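Local coordinates for protein Pcdhgc3 (Mus musculus, PDB 4ZI8) that probably mediates calcium-dependent cell adhesion through its extracellular cadherin domains, of which the first three are present here, and may help to establish specific neuronal connections, at residues 67-70 with 75-78; 243-248 with 301-306; 134-139 with 193-198; 146-151 with 175-180. All coordinates share one frame; numbering follows the deposited sequence.

Contact 1: residues 67-70 with 75-78; sequences FEVN and EMFV
F67 and V78 form the non-hydrogen-bonded pair that opens a short antiparallel beta hairpin, strands 67-69 and 75-78, in the first cadherin domain; the strand axes run 154° apart. The F67 ring stays in the hydrophobic interior: CE1 meets V78 CG2, and M76 SD lies 5.2 Å from its centroid, an oblique Met-aromatic contact. Beyond it E68 pairs with F77 through both backbone bonds, E68 N to F77 O at 3.1 Å and F77 N to E68 O at 2.9 Å. On the face that carries E68, the F77 ring folds back over strand 67-69, its chi1 of 54° setting CG between the backbone N and the carbonyl carbon. F77 CZ thereby reaches 3.6 Å from E68 CB, and one ring face receives E68 O, offset toward the rim. A serine in place of F77 would probably uncover E68 O and leave E68 CB without its aromatic cover. The carboxylate of E68 turns elsewhere, to a salt bridge with R65. V69 returns to the side of M76, with which it forms a non-hydrogen-bonded pair. N70 closes the pairing: its N-H, nearly straight at 168°, gives a 2.8 Å bond to E75 O.

Contact 2: residues 243-248 with 301-306; sequences VREDAP and DFEDTK
The backbone N of F302 donates to E245 OE2 across 2.7 Å, and the N-H...O angle of 172° makes this bond almost straight. The N-H meets OE2 from above the carboxylate, 49° out of its plane. E245 can reach because a chi1 of 69° turns the chain back over its own backbone before it runs out extended; F302 CB then packs 3.5 Å from E245 CD. Other carboxylates gather near E245: E303 OE2 stands 3.4 Å from E245 OE1, D301 OD1 is 4.1 Å from E245 OE2, and D334 adds another nearby. All four acids belong to calcium sites of this protein, yet none of those ions is bound to this chain in the model. The glutamate and the D301-x-E303 pair are the usual cadherin calcium motifs at a domain boundary, and their closeness is consistent with a pocket made for calcium, which would probably balance the like charges. An alanine at E245 would probably leave the F302 N-H without its acceptor and the calcium site short of a bridging carboxylate. D301 OD1 meanwhile accepts from D304 N at 2.9 Å, an Asx motif that shapes the following turn. The contact thus joins the type I turn 244-247, at the end of strand 238-244, to the loop leading into strand 307-316, with V332 of strand 324-333 touching both E245 and F302.

Contact 3: residues 134-139 with 193-198; sequences ISEALA and DWEREP. With CA (calcium ion), chain R; CA (calcium ion), chain Q.
E136, which buries the most surface here, meets the backbone of W194 and two calcium ions through its carboxylate. OE1 accepts the backbone N-H of W194 at 2.8 Å and also binds the calcium ion of chain R at 2.3 Å; OE2 binds the calcium ion of chain Q at 2.4 Å. The W194 N-H comes down on the carboxylate from above, 67° out of its plane, which, with the two metal bonds, probably fixes the carboxylate's rotation. Beyond CG the E136 chain is extended and carries the oxygens across to residues 193-195. D193 supplies one oxygen, OD1, to the chain R ion at 2.3 Å, and the same atom accepts from E195 N, an Asx turn. E195 spans both ions, OE1 to chain R and OE2 to chain Q, its carboxylate plane only 20° from that of E136. Together the glutamate after strand 130-135 and the D-x-E sequence 193-195 are the cadherin calcium motifs at the boundary of the second and third domains. Two waters and D229 complete the ligands of the chain R ion; D226, A227, D229 and D262 serve the chain Q ion. W194 CB lies 3.6 Å from E136 OE2, while its indole leads away, and P198 CB sits 3.6 Å above the indole plane, toward its rim.

Contact 4: residues 146-151 with 175-180; sequences LESAHD and QTREDG. With CA (calcium ion), chain N.
The guanidinium of R177 meets S148 at its edge: S148 OG lies only 6° out of the plane, 3.2 Å from NH2, and the N-H...O angle of 167° shows a well-directed hydrogen bond with the hydroxyl as acceptor. This links two loops of the second cadherin domain, the segment 146-151 that follows strand 143-145 and the type I turn 177-180 of the hairpin between strands 170-176 and 182-188. The two backbones stay distant, the nearest CA atoms, those of S148 and Q175, being 10.6 Å apart, and between these segments the R177 side chain makes the contact. Its chain is straight from CG to NE (chi2 180°), which carries the charged end across. NH1 binds T181 OG1, and NH2 has its strongest partner in N320 of the second subunit, so S148 probably helps position a residue that also contacts that subunit. D179 of the same turn bonds to H325 of that subunit, in keeping with an antiparallel pairing of protomers. Y183 of strand 182-188 touches both S148 and R177. At the far end of the loop D151 grips the calcium ion of chain N with both oxygens, OD1 at 2.5 Å and OD2 at 2.4 Å.

How the contacts relate
From the N terminus, contact 1 comes first and closes the tight hairpin 67-78 within the first cadherin domain. Contact 3 then spans most of the second domain, joining the end of strand 130-135 to the loop before strand 199-208. Contact 4 nests wholly inside that loop, tying the segment after strand 143-145 to the 170-176/182-188 hairpin. Contact 2 follows in series in the third domain, joining the end of strand 238-244 to the loop before strand 307-316. Contacts 2 and 3 are thus equivalent positions in successive domains, centres about 50 Å apart, one lacking its calcium and one occupied. Contacts 1 and 2 lie about 113 Å apart between centres along the elongated rod; none of the four cross.

Contact 1: residues 67-70 with 75-78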
loop_
_atom_site.group_PDB
_atom_site.type_symbol
_atom_site.label_atom_id
_atom_site.label_comp_id
_atom_site.label_asym_id
_atom_site.label_seq_id
_atom_site.Cartn_x
_atom_site.Cartn_y
_atom_site.Cartn_z
ATOM N N PHE B 67 -26.440 1.858 49.081
ATOM C CA PHE B 67 -26.254 1.445 50.467
ATOM C C PHE B 67 -27.496 1.712 51.266
ATOM O O PHE B 67 -28.229 2.664 51.008
ATOM C CB PHE B 67 -25.089 2.187 51.097
ATOM C CG PHE B 67 -23.824 1.996 50.366
ATOM C CD1 PHE B 67 -23.059 0.864 50.567
ATOM C CD2 PHE B 67 -23.421 2.920 49.428
ATOM C CE1 PHE B 67 -21.869 0.688 49.844
ATOM C CE2 PHE B 67 -22.239 2.749 48.695
ATOM C CZ PHE B 67 -21.477 1.636 48.900
ATOM N N GLU B 68 -27.740 0.859 52.236
ATOM C CA GLU B 68 -28.813 1.102 53.183
ATOM C C GLU B 68 -28.232 0.869 54.565
ATOM O O GLU B 68 -27.173 0.255 54.677
ATOM C CB GLU B 68 -29.998 0.185 52.911
ATOM C CG GLU B 68 -30.814 0.596 51.686
ATOM C CD GLU B 68 -31.746 1.796 51.924
ATOM O OE1 GLU B 68 -31.642 2.462 52.984
ATOM O OE2 GLU B 68 -32.602 2.059 51.048
ATOM N N VAL B 69 -28.906 1.369 55.604
ATOM C CA VAL B 69 -28.476 1.164 56.979
ATOM C C VAL B 69 -29.609 0.511 57.749
ATOM O O VAL B 69 -30.754 0.880 57.572
ATOM C CB VAL B 69 -28.060 2.499 57.644
ATOM C CG1 VAL B 69 -27.639 2.277 59.090
ATOM C CG2 VAL B 69 -26.925 3.144 56.858
ATOM N N ASN B 70 -29.287 -0.482 58.568
ATOM C CA ASN B 70 -30.234 -1.116 59.469
ATOM C C ASN B 70 -30.535 -0.148 60.631
ATOM O O ASN B 70 -29.656 0.115 61.455
ATOM C CB ASN B 70 -29.633 -2.434 59.963
ATOM C CG ASN B 70 -30.552 -3.208 60.869
ATOM O OD1 ASN B 70 -31.448 -2.660 61.514
ATOM N ND2 ASN B 70 -30.309 -4.508 60.950
ATOM N N GLU B 75 -25.827 -1.016 61.227
ATOM C CA GLU B 75 -25.040 -1.660 60.182
ATOM C C GLU B 75 -25.390 -1.094 58.801
ATOM O O GLU B 75 -26.549 -1.057 58.424
ATOM C CB GLU B 75 -25.260 -3.166 60.207
ATOM C CG GLU B 75 -24.630 -3.906 59.031
ATOM C CD GLU B 75 -25.101 -5.351 58.946
ATOM O OE1 GLU B 75 -25.509 -5.909 59.995
ATOM O OE2 GLU B 75 -25.077 -5.923 57.831
ATOM N N MET B 76 -24.381 -0.631 58.071
ATOM C CA MET B 76 -24.568 -0.195 56.692
ATOM C C MET B 76 -24.165 -1.332 55.768
ATOM O O MET B 76 -23.154 -2.001 56.016
ATOM C CB MET B 76 -23.740 1.036 56.375
ATOM C CG MET B 76 -23.995 1.556 54.967
ATOM S SD MET B 76 -23.279 3.162 54.652
ATOM C CE MET B 76 -21.587 2.744 54.497
ATOM N N PHE B 77 -24.949 -1.563 54.720
ATOM C CA PHE B 77 -24.691 -2.696 53.851
ATOM C C PHE B 77 -24.968 -2.351 52.408
ATOM O O PHE B 77 -25.635 -1.370 52.127
ATOM C CB PHE B 77 -25.534 -3.902 54.261
ATOM C CG PHE B 77 -26.998 -3.618 54.333
ATOM C CD1 PHE B 77 -27.801 -3.766 53.210
ATOM C CD2 PHE B 77 -27.584 -3.223 55.531
ATOM C CE1 PHE B 77 -29.143 -3.503 53.256
ATOM C CE2 PHE B 77 -28.941 -2.970 55.594
ATOM C CZ PHE B 77 -29.723 -3.111 54.453
ATOM N N VAL B 78 -24.448 -3.181 51.507
ATOM C CA VAL B 78 -24.605 -2.972 50.063
ATOM C C VAL B 78 -26.044 -3.267 49.677
ATOM O O VAL B 78 -26.562 -4.327 49.993
ATOM C CB VAL B 78 -23.627 -3.862 49.265
ATOM C CG1 VAL B 78 -23.963 -3.859 47.766
ATOM C CG2 VAL B 78 -22.194 -3.377 49.511
#

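Contact 2: residues 243-248 with 301-306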
loop_
_atom_site.group_PDB
_atom_site.type_symbol
_atom_site.label_atom_id
_atom_site.label_comp_id
_atom_site.label_asym_id
_atom_site.label_seq_id
_atom_site.Cartn_x
_atom_site.Cartn_y
_atom_site.Cartn_z
ATOM N N VAL B 243 8.282 -27.402 -43.746
ATOM C CA VAL B 243 7.077 -27.041 -44.452
ATOM C C VAL B 243 7.337 -27.171 -45.955
ATOM O O VAL B 243 8.362 -26.664 -46.449
ATOM C CB VAL B 243 6.638 -25.596 -44.096
ATOM C CG1 VAL B 243 5.304 -25.285 -44.723
ATOM C CG2 VAL B 243 6.527 -25.428 -42.592
ATOM N N ARG B 244 6.442 -27.858 -46.670
ATOM C CA ARG B 244 6.533 -27.964 -48.133
ATOM C C ARG B 244 6.414 -26.586 -48.752
ATOM O O ARG B 244 5.607 -25.764 -48.283
ATOM C CB ARG B 244 5.435 -28.855 -48.701
ATOM C CG ARG B 244 5.305 -30.205 -48.046
ATOM C CD ARG B 244 4.129 -30.978 -48.643
ATOM N NE ARG B 244 4.190 -30.964 -50.101
ATOM C CZ ARG B 244 4.936 -31.792 -50.823
ATOM N NH1 ARG B 244 5.679 -32.706 -50.221
ATOM N NH2 ARG B 244 4.937 -31.700 -52.146
ATOM N N GLU B 245 7.175 -26.312 -49.814
ATOM C CA GLU B 245 7.171 -24.940 -50.348
ATOM C C GLU B 245 5.812 -24.567 -50.946
ATOM O O GLU B 245 5.490 -23.383 -51.068
ATOM C CB GLU B 245 8.298 -24.718 -51.391
ATOM C CG GLU B 245 8.137 -25.434 -52.670
ATOM C CD GLU B 245 9.144 -24.985 -53.731
ATOM O OE1 GLU B 245 9.537 -25.869 -54.507
ATOM O OE2 GLU B 245 9.528 -23.780 -53.812
ATOM N N ASP B 246 4.995 -25.556 -51.289
ATOM C CA ASP B 246 3.690 -25.225 -51.843
ATOM C C ASP B 246 2.605 -25.164 -50.752
ATOM O O ASP B 246 1.415 -25.110 -51.057
ATOM C CB ASP B 246 3.309 -26.210 -52.965
ATOM C CG ASP B 246 3.094 -27.623 -52.463
ATOM O OD1 ASP B 246 3.428 -27.892 -51.289
ATOM O OD2 ASP B 246 2.594 -28.468 -53.248
ATOM N N ALA B 247 3.018 -25.149 -49.486
ATOM C CA ALA B 247 2.071 -25.011 -48.375
ATOM C C ALA B 247 1.256 -23.733 -48.539
ATOM O O ALA B 247 1.820 -22.652 -48.720
ATOM C CB ALA B 247 2.803 -25.002 -47.019
ATOM N N PRO B 248 -0.074 -23.862 -48.499
ATOM C CA PRO B 248 -0.991 -22.745 -48.713
ATOM C C PRO B 248 -1.138 -21.923 -47.449
ATOM O O PRO B 248 -0.710 -22.374 -46.374
ATOM C CB PRO B 248 -2.300 -23.446 -49.078
ATOM C CG PRO B 248 -2.240 -24.722 -48.305
ATOM C CD PRO B 248 -0.794 -25.139 -48.330
ATOM N N ASP B 301 9.076 -20.203 -50.909
ATOM C CA ASP B 301 9.731 -20.563 -52.151
ATOM C C ASP B 301 11.095 -21.151 -51.844
ATOM O O ASP B 301 11.965 -20.467 -51.288
ATOM C CB ASP B 301 9.869 -19.359 -53.062
ATOM C CG ASP B 301 10.382 -19.742 -54.434
ATOM O OD1 ASP B 301 11.511 -20.244 -54.522
ATOM O OD2 ASP B 301 9.652 -19.546 -55.419
ATOM N N PHE B 302 11.271 -22.423 -52.191
ATOM C CA PHE B 302 12.465 -23.161 -51.802
ATOM C C PHE B 302 13.711 -22.595 -52.489
ATOM O O PHE B 302 14.784 -22.548 -51.901
ATOM C CB PHE B 302 12.275 -24.654 -52.113
ATOM C CG PHE B 302 13.514 -25.501 -51.906
ATOM C CD1 PHE B 302 13.849 -25.989 -50.644
ATOM C CD2 PHE B 302 14.324 -25.844 -52.988
ATOM C CE1 PHE B 302 14.968 -26.776 -50.465
ATOM C CE2 PHE B 302 15.454 -26.633 -52.806
ATOM C CZ PHE B 302 15.767 -27.103 -51.550
ATOM N N GLU B 303 13.568 -22.143 -53.724
ATOM C CA GLU B 303 14.725 -21.608 -54.434
ATOM C C GLU B 303 15.081 -20.207 -53.916
ATOM O O GLU B 303 16.239 -19.813 -53.938
ATOM C CB GLU B 303 14.481 -21.611 -55.955
ATOM C CG GLU B 303 14.147 -23.010 -56.507
ATOM C CD GLU B 303 12.684 -23.434 -56.288
ATOM O OE1 GLU B 303 11.784 -22.604 -56.526
ATOM O OE2 GLU B 303 12.429 -24.593 -55.883
ATOM N N ASP B 304 14.101 -19.471 -53.396
ATOM C CA ASP B 304 14.387 -18.144 -52.846
ATOM C C ASP B 304 14.988 -18.226 -51.445
ATOM O O ASP B 304 16.011 -17.584 -51.149
ATOM C CB ASP B 304 13.120 -17.288 -52.822
ATOM C CG ASP B 304 12.639 -16.921 -54.213
ATOM O OD1 ASP B 304 13.423 -17.062 -55.185
ATOM O OD2 ASP B 304 11.472 -16.486 -54.341
ATOM N N THR B 305 14.357 -19.009 -50.578
ATOM C CA THR B 305 14.821 -19.109 -49.201
ATOM C C THR B 305 14.526 -20.478 -48.616
ATOM O O THR B 305 13.368 -20.869 -48.519
ATOM C CB THR B 305 14.161 -18.032 -48.316
ATOM O OG1 THR B 305 14.372 -16.747 -48.910
ATOM C CG2 THR B 305 14.769 -18.046 -46.926
ATOM N N LYS B 306 15.576 -21.180 -48.201
ATOM C CA LYS B 306 15.455 -22.545 -47.715
ATOM C C LYS B 306 15.141 -22.638 -46.230
ATOM O O LYS B 306 14.627 -23.655 -45.766
ATOM C CB LYS B 306 16.740 -23.306 -48.000
ATOM C CG LYS B 306 16.933 -23.587 -49.477
ATOM C CD LYS B 306 18.344 -24.053 -49.796
ATOM C CE LYS B 306 18.470 -24.324 -51.291
ATOM N NZ LYS B 306 17.809 -23.255 -52.096
#

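Contact 3: residues 134-139 with 193-198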
loop_
_atom_site.group_PDB
_atom_site.type_symbol
_atom_site.label_atom_id
_atom_site.label_comp_id
_atom_site.label_asym_id
_atom_site.label_seq_id
_atom_site.Cartn_x
_atom_site.Cartn_y
_atom_site.Cartn_z
ATOM N N ILE B 134 -2.559 -6.918 1.317
ATOM C CA ILE B 134 -1.176 -6.481 1.293
ATOM C C ILE B 134 -0.445 -7.033 0.051
ATOM O O ILE B 134 -0.374 -8.242 -0.142
ATOM C CB ILE B 134 -0.432 -6.925 2.558
ATOM C CG1 ILE B 134 -1.167 -6.471 3.831
ATOM C CG2 ILE B 134 1.005 -6.388 2.547
ATOM C CD1 ILE B 134 -0.583 -7.046 5.067
ATOM N N SER B 135 0.089 -6.150 -0.790
ATOM C CA SER B 135 0.858 -6.584 -1.973
ATOM C C SER B 135 2.095 -7.346 -1.584
ATOM O O SER B 135 2.770 -6.981 -0.625
ATOM C CB SER B 135 1.262 -5.391 -2.834
ATOM O OG SER B 135 2.158 -5.789 -3.880
ATOM N N GLU B 136 2.432 -8.389 -2.345
ATOM C CA GLU B 136 3.642 -9.144 -2.063
ATOM C C GLU B 136 4.855 -8.298 -2.390
ATOM O O GLU B 136 5.976 -8.674 -2.063
ATOM C CB GLU B 136 3.705 -10.455 -2.857
ATOM C CG GLU B 136 3.584 -10.266 -4.365
ATOM C CD GLU B 136 3.805 -11.553 -5.130
ATOM O OE1 GLU B 136 4.461 -12.485 -4.609
ATOM O OE2 GLU B 136 3.299 -11.633 -6.246
ATOM N N ALA B 137 4.631 -7.161 -3.039
ATOM C CA ALA B 137 5.725 -6.282 -3.434
ATOM C C ALA B 137 6.090 -5.272 -2.346
ATOM O O ALA B 137 6.985 -4.454 -2.550
ATOM C CB ALA B 137 5.361 -5.554 -4.718
ATOM N N LEU B 138 5.409 -5.302 -1.204
ATOM C CA LEU B 138 5.706 -4.336 -0.135
ATOM C C LEU B 138 6.989 -4.716 0.588
ATOM O O LEU B 138 7.291 -5.893 0.762
ATOM C CB LEU B 138 4.564 -4.228 0.869
ATOM C CG LEU B 138 3.272 -3.589 0.352
ATOM C CD1 LEU B 138 2.495 -2.903 1.485
ATOM C CD2 LEU B 138 3.519 -2.641 -0.796
ATOM N N ALA B 139 7.751 -3.718 0.999
ATOM C CA ALA B 139 9.048 -4.005 1.576
ATOM C C ALA B 139 8.925 -4.363 3.040
ATOM O O ALA B 139 8.123 -3.785 3.769
ATOM C CB ALA B 139 9.991 -2.821 1.396
ATOM N N ASP B 193 4.676 -13.610 -0.424
ATOM C CA ASP B 193 4.875 -14.223 -1.724
ATOM C C ASP B 193 3.576 -14.867 -2.156
ATOM O O ASP B 193 3.225 -15.921 -1.660
ATOM C CB ASP B 193 5.993 -15.253 -1.694
ATOM C CG ASP B 193 6.253 -15.873 -3.067
ATOM O OD1 ASP B 193 5.696 -15.395 -4.076
ATOM O OD2 ASP B 193 7.029 -16.838 -3.154
ATOM N N TRP B 194 2.863 -14.225 -3.093
ATOM C CA TRP B 194 1.549 -14.695 -3.524
ATOM C C TRP B 194 1.613 -16.091 -4.109
ATOM O O TRP B 194 0.677 -16.893 -3.913
ATOM C CB TRP B 194 0.922 -13.752 -4.565
ATOM C CG TRP B 194 -0.483 -14.170 -4.935
ATOM C CD1 TRP B 194 -1.656 -13.708 -4.384
ATOM C CD2 TRP B 194 -0.860 -15.144 -5.919
ATOM N NE1 TRP B 194 -2.732 -14.336 -4.974
ATOM C CE2 TRP B 194 -2.271 -15.225 -5.908
ATOM C CE3 TRP B 194 -0.139 -15.966 -6.797
ATOM C CZ2 TRP B 194 -2.975 -16.076 -6.749
ATOM C CZ3 TRP B 194 -0.839 -16.811 -7.641
ATOM C CH2 TRP B 194 -2.250 -16.868 -7.597
ATOM N N GLU B 195 2.706 -16.364 -4.817
ATOM C CA GLU B 195 2.862 -17.634 -5.500
ATOM C C GLU B 195 2.956 -18.778 -4.510
ATOM O O GLU B 195 2.579 -19.891 -4.834
ATOM C CB GLU B 195 4.093 -17.628 -6.412
ATOM C CG GLU B 195 3.884 -16.910 -7.748
ATOM C CD GLU B 195 3.850 -15.398 -7.619
ATOM O OE1 GLU B 195 4.461 -14.876 -6.671
ATOM O OE2 GLU B 195 3.218 -14.719 -8.461
ATOM N N ARG B 196 3.451 -18.503 -3.308
ATOM C CA ARG B 196 3.688 -19.555 -2.337
ATOM C C ARG B 196 2.548 -19.626 -1.303
ATOM O O ARG B 196 2.006 -20.689 -1.038
ATOM C CB ARG B 196 5.048 -19.336 -1.672
ATOM C CG ARG B 196 5.303 -20.179 -0.424
ATOM C CD ARG B 196 6.661 -19.842 0.210
ATOM N NE ARG B 196 6.908 -20.599 1.440
ATOM C CZ ARG B 196 6.779 -20.107 2.673
ATOM N NH1 ARG B 196 6.415 -18.841 2.853
ATOM N NH2 ARG B 196 7.023 -20.877 3.731
ATOM N N GLU B 197 2.165 -18.487 -0.741
ATOM C CA GLU B 197 1.066 -18.443 0.196
ATOM C C GLU B 197 0.219 -17.196 -0.073
ATOM O O GLU B 197 0.610 -16.096 0.308
ATOM C CB GLU B 197 1.600 -18.455 1.639
ATOM C CG GLU B 197 0.572 -18.870 2.672
ATOM C CD GLU B 197 1.123 -18.888 4.101
ATOM O OE1 GLU B 197 2.352 -18.718 4.276
ATOM O OE2 GLU B 197 0.313 -19.072 5.050
ATOM N N PRO B 198 -0.933 -17.361 -0.741
ATOM C CA PRO B 198 -1.721 -16.198 -1.154
ATOM C C PRO B 198 -2.594 -15.614 -0.052
ATOM O O PRO B 198 -3.223 -14.570 -0.248
ATOM C CB PRO B 198 -2.593 -16.752 -2.287
ATOM C CG PRO B 198 -2.737 -18.180 -1.986
ATOM C CD PRO B 198 -1.438 -18.602 -1.356
HETATM CA CA CA R . 6.071 -13.796 -5.666
HETATM CA CA CA Q . 3.384 -12.702 -8.378
HETATM O O HOH W 1 7.886 -13.513 -4.380
HETATM O O HOH W 2 7.437 -15.193 -7.136
#

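Contact 4: residues 146-151 with 175-180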
loop_
_atom_site.group_PDB
_atom_site.type_symbol
_atom_site.label_atom_id
_atom_site.label_comp_id
_atom_site.label_asym_id
_atom_site.label_seq_id
_atom_site.Cartn_x
_atom_site.Cartn_y
_atom_site.Cartn_z
ATOM N N LEU B 146 -3.293 -2.329 13.711
ATOM C CA LEU B 146 -4.375 -3.265 13.963
ATOM C C LEU B 146 -5.435 -2.615 14.864
ATOM O O LEU B 146 -5.134 -1.631 15.546
ATOM C CB LEU B 146 -3.819 -4.523 14.610
ATOM C CG LEU B 146 -2.765 -5.254 13.770
ATOM C CD1 LEU B 146 -2.219 -6.454 14.520
ATOM C CD2 LEU B 146 -3.351 -5.658 12.425
ATOM N N GLU B 147 -6.660 -3.150 14.861
ATOM C CA GLU B 147 -7.724 -2.641 15.733
ATOM C C GLU B 147 -7.258 -2.662 17.182
ATOM O O GLU B 147 -6.592 -3.612 17.594
ATOM C CB GLU B 147 -8.999 -3.478 15.602
ATOM C CG GLU B 147 -9.485 -3.684 14.197
ATOM C CD GLU B 147 -10.566 -2.705 13.804
ATOM O OE1 GLU B 147 -10.878 -1.793 14.615
ATOM O OE2 GLU B 147 -11.106 -2.863 12.687
ATOM N N SER B 148 -7.602 -1.626 17.941
ATOM C CA SER B 148 -7.275 -1.560 19.366
ATOM C C SER B 148 -8.290 -2.316 20.208
ATOM O O SER B 148 -9.476 -2.314 19.900
ATOM C CB SER B 148 -7.254 -0.118 19.860
ATOM O OG SER B 148 -6.275 0.652 19.202
ATOM N N ALA B 149 -7.832 -2.925 21.287
ATOM C CA ALA B 149 -8.747 -3.459 22.279
ATOM C C ALA B 149 -8.910 -2.439 23.384
ATOM O O ALA B 149 -8.031 -1.597 23.589
ATOM C CB ALA B 149 -8.228 -4.746 22.843
ATOM N N HIS B 150 -10.025 -2.529 24.096
ATOM C CA HIS B 150 -10.252 -1.713 25.280
ATOM C C HIS B 150 -10.579 -2.630 26.462
ATOM O O HIS B 150 -11.235 -3.641 26.286
ATOM C CB HIS B 150 -11.386 -0.721 25.042
ATOM C CG HIS B 150 -11.704 0.121 26.236
ATOM N ND1 HIS B 150 -10.769 0.931 26.846
ATOM C CD2 HIS B 150 -12.851 0.265 26.948
ATOM C CE1 HIS B 150 -11.326 1.541 27.880
ATOM N NE2 HIS B 150 -12.589 1.161 27.957
ATOM N N ASP B 151 -10.112 -2.278 27.649
ATOM C CA ASP B 151 -10.449 -3.000 28.880
ATOM C C ASP B 151 -10.935 -1.944 29.864
ATOM O O ASP B 151 -10.191 -1.015 30.175
ATOM C CB ASP B 151 -9.229 -3.745 29.423
ATOM C CG ASP B 151 -9.554 -4.727 30.546
ATOM O OD1 ASP B 151 -10.277 -4.380 31.511
ATOM O OD2 ASP B 151 -9.055 -5.873 30.454
ATOM N N GLN B 175 2.513 -0.228 20.817
ATOM C CA GLN B 175 2.849 1.174 21.002
ATOM C C GLN B 175 1.965 1.756 22.091
ATOM O O GLN B 175 0.824 1.337 22.267
ATOM C CB GLN B 175 2.676 1.958 19.698
ATOM C CG GLN B 175 3.416 1.366 18.500
ATOM C CD GLN B 175 4.920 1.503 18.629
ATOM O OE1 GLN B 175 5.420 2.152 19.555
ATOM N NE2 GLN B 175 5.649 0.893 17.702
ATOM N N THR B 176 2.501 2.687 22.862
ATOM C CA THR B 176 1.672 3.343 23.849
ATOM C C THR B 176 1.488 4.791 23.412
ATOM O O THR B 176 2.467 5.499 23.170
ATOM C CB THR B 176 2.270 3.249 25.265
ATOM O OG1 THR B 176 2.336 1.872 25.658
ATOM C CG2 THR B 176 1.370 3.955 26.259
ATOM N N ARG B 177 0.231 5.208 23.260
ATOM C CA ARG B 177 -0.070 6.581 22.863
ATOM C C ARG B 177 0.147 7.529 24.032
ATOM O O ARG B 177 0.332 7.085 25.165
ATOM C CB ARG B 177 -1.502 6.692 22.350
ATOM C CG ARG B 177 -1.804 5.820 21.139
ATOM C CD ARG B 177 -3.248 5.991 20.714
ATOM N NE ARG B 177 -3.632 5.150 19.591
ATOM C CZ ARG B 177 -4.405 4.074 19.693
ATOM N NH1 ARG B 177 -4.891 3.688 20.871
ATOM N NH2 ARG B 177 -4.698 3.378 18.604
ATOM N N GLU B 178 0.110 8.833 23.767
ATOM C CA GLU B 178 0.353 9.827 24.821
ATOM C C GLU B 178 -0.652 9.707 25.976
ATOM O O GLU B 178 -0.341 10.059 27.118
ATOM C CB GLU B 178 0.325 11.252 24.246
ATOM C CG GLU B 178 0.793 12.330 25.248
ATOM C CD GLU B 178 0.494 13.764 24.802
ATOM O OE1 GLU B 178 0.500 14.036 23.581
ATOM O OE2 GLU B 178 0.253 14.624 25.680
ATOM N N ASP B 179 -1.842 9.182 25.701
ATOM C CA ASP B 179 -2.846 9.065 26.750
ATOM C C ASP B 179 -2.792 7.720 27.464
ATOM O O ASP B 179 -3.624 7.428 28.310
ATOM C CB ASP B 179 -4.251 9.293 26.186
ATOM C CG ASP B 179 -4.634 8.289 25.095
ATOM O OD1 ASP B 179 -3.920 7.284 24.879
ATOM O OD2 ASP B 179 -5.683 8.512 24.455
ATOM N N GLY B 180 -1.823 6.892 27.093
ATOM C CA GLY B 180 -1.635 5.619 27.762
ATOM C C GLY B 180 -2.420 4.482 27.152
ATOM O O GLY B 180 -2.382 3.367 27.656
HETATM CA CA CA N . -9.555 -6.362 32.778
#